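PDB 1XBF: clostridium acetobutylicum Q97KL0, which is of unknown function, belongs to the UPF0047 (YjbQ) family and assembles as a trimer. Local coordinates for residues A38-P43 with R125-K130. Numbering follows the deposited sequence.
Sequences AVVFCP and RKVFVK. With SO4 (sulfate ion), chain D.
P43 lies over one face of the F128 ring, with CG 4.0 Å from the ring centroid in a CH-pi contact. Proline suits this turn out of the strand because its rigid ring offers a ready-made apolar patch to the aromatic. F128 swings CG anti to its own carbonyl carbon (chi1 -49°), a setting that brings the ring beneath P43 and still lets CD2 touch CD1 of F41 at 3.8 Å. The two phenylalanines project in the same direction from the sheet, their rings meeting obliquely, and a second subunit packs against both; its K107 makes a cation-pi contact with F128. On the other face V40 CG1 meets V127 CG2 at 3.6 Å, near I49 of strand 47-53. V39, V40, V127 and V129 are beta-branched, which suits extended backbone, while the K130 side chain leads away from 38-43.

Strands 38-41 and 125-130 run antiparallel at 161°. Four bonds of 2.8 Å join them: V39 N to K130 O, K130 N to V39 O, F41 N to F128 O and F128 N to F41 O. V40 and V129 form the non-hydrogen-bonded pair between.

Just beyond, at the end near P43, R125 does not touch 38-43 but donates from NH1 to sulfate O3 at 2.9 Å. NH2 makes a salt bridge with E118 and a hydrogen bond to T46 OG1, which would fix the guanidinium's orientation; T45, T46 and R123 also hydrogen-bond the sulfate. Backbone bonds thus hold the register, apolar side chains fill both faces, and the neighbouring arginines and threonines bind an anion, consistent with a site for an anionic ligand, although this sulfate probably came from the crystallisation liquor.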
# COMPACT_ATOMS: atom_id res chain seq x y z
N ALA A 38 -3.67 -4.98 13.21
CA ALA A 38 -5.02 -4.73 12.75
C ALA A 38 -4.94 -4.55 11.24
O ALA A 38 -4.30 -3.61 10.76
CB ALA A 38 -5.60 -3.48 13.39
N VAL A 39 -5.55 -5.45 10.50
CA VAL A 39 -5.54 -5.35 9.05
C VAL A 39 -6.90 -4.86 8.58
O VAL A 39 -7.93 -5.44 8.91
CB VAL A 39 -5.23 -6.72 8.40
CG1 VAL A 39 -5.37 -6.62 6.89
CG2 VAL A 39 -3.82 -7.15 8.76
N VAL A 40 -6.90 -3.77 7.81
CA VAL A 40 -8.12 -3.19 7.27
C VAL A 40 -8.12 -3.45 5.77
O VAL A 40 -7.23 -2.97 5.05
CB VAL A 40 -8.19 -1.68 7.56
CG1 VAL A 40 -9.57 -1.14 7.18
CG2 VAL A 40 -7.90 -1.41 9.04
N PHE A 41 -9.10 -4.20 5.30
CA PHE A 41 -9.18 -4.55 3.89
C PHE A 41 -10.44 -4.05 3.22
O PHE A 41 -11.54 -4.14 3.78
CB PHE A 41 -9.05 -6.07 3.74
CG PHE A 41 -8.99 -6.54 2.33
CD1 PHE A 41 -10.15 -6.66 1.56
CD2 PHE A 41 -7.76 -6.87 1.75
CE1 PHE A 41 -10.09 -7.08 0.24
CE2 PHE A 41 -7.69 -7.29 0.43
CZ PHE A 41 -8.85 -7.40 -0.33
N CYS A 42 -10.29 -3.51 2.02
CA CYS A 42 -11.40 -2.98 1.25
C CYS A 42 -11.67 -3.93 0.08
O CYS A 42 -10.84 -4.06 -0.83
CB CYS A 42 -11.07 -1.58 0.74
SG CYS A 42 -12.28 -0.88 -0.41
N PRO A 43 -12.82 -4.61 0.09
CA PRO A 43 -13.18 -5.56 -0.97
C PRO A 43 -13.72 -4.93 -2.26
O PRO A 43 -14.33 -5.61 -3.07
CB PRO A 43 -14.23 -6.44 -0.29
CG PRO A 43 -14.95 -5.48 0.56
CD PRO A 43 -13.81 -4.66 1.18
N ARG A 125 -21.09 0.14 0.90
CA ARG A 125 -19.80 -0.55 0.91
C ARG A 125 -19.55 -1.39 2.15
O ARG A 125 -20.30 -1.34 3.11
CB ARG A 125 -18.68 0.47 0.77
CG ARG A 125 -18.81 1.43 -0.41
CD ARG A 125 -18.62 0.72 -1.75
NE ARG A 125 -18.02 1.62 -2.73
CZ ARG A 125 -17.65 1.25 -3.95
NH1 ARG A 125 -17.82 -0.00 -4.35
NH2 ARG A 125 -17.07 2.13 -4.76
N LYS A 126 -18.47 -2.16 2.09
CA LYS A 126 -18.06 -3.02 3.19
C LYS A 126 -16.57 -2.79 3.45
O LYS A 126 -15.83 -2.32 2.58
CB LYS A 126 -18.26 -4.49 2.84
CG LYS A 126 -19.71 -4.95 2.75
CD LYS A 126 -20.37 -4.97 4.12
CE LYS A 126 -21.66 -5.77 4.10
NZ LYS A 126 -21.41 -7.18 3.67
N VAL A 127 -16.14 -3.11 4.66
CA VAL A 127 -14.74 -2.99 5.00
C VAL A 127 -14.48 -4.13 5.96
O VAL A 127 -15.24 -4.34 6.90
CB VAL A 127 -14.42 -1.61 5.65
CG1 VAL A 127 -15.07 -1.50 7.02
CG2 VAL A 127 -12.91 -1.42 5.74
N PHE A 128 -13.42 -4.90 5.71
CA PHE A 128 -13.09 -6.02 6.57
C PHE A 128 -11.98 -5.64 7.53
O PHE A 128 -11.02 -4.96 7.14
CB PHE A 128 -12.63 -7.24 5.77
CG PHE A 128 -13.52 -7.61 4.62
CD1 PHE A 128 -14.89 -7.37 4.67
CD2 PHE A 128 -12.99 -8.25 3.51
CE1 PHE A 128 -15.72 -7.77 3.62
CE2 PHE A 128 -13.81 -8.66 2.45
CZ PHE A 128 -15.18 -8.42 2.51
N VAL A 129 -12.10 -6.08 8.78
CA VAL A 129 -11.09 -5.79 9.78
C VAL A 129 -10.66 -7.09 10.44
O VAL A 129 -11.49 -7.79 11.03
CB VAL A 129 -11.63 -4.83 10.86
CG1 VAL A 129 -10.53 -4.50 11.86
CG2 VAL A 129 -12.15 -3.55 10.21
N LYS A 130 -9.39 -7.43 10.32
CA LYS A 130 -8.89 -8.66 10.93
C LYS A 130 -7.84 -8.31 11.97
O LYS A 130 -6.88 -7.60 11.69
CB LYS A 130 -8.30 -9.59 9.87
CG LYS A 130 -7.88 -10.96 10.40
CD LYS A 130 -7.52 -11.91 9.27
CE LYS A 130 -7.20 -13.31 9.80
NZ LYS A 130 -8.39 -13.97 10.43
S SO4 D . -16.72 -2.80 -6.56
O1 SO4 D . -17.79 -2.61 -7.55
O2 SO4 D . -15.64 -3.61 -7.16
O3 SO4 D . -16.19 -1.48 -6.16
O4 SO4 D . -17.26 -3.48 -5.37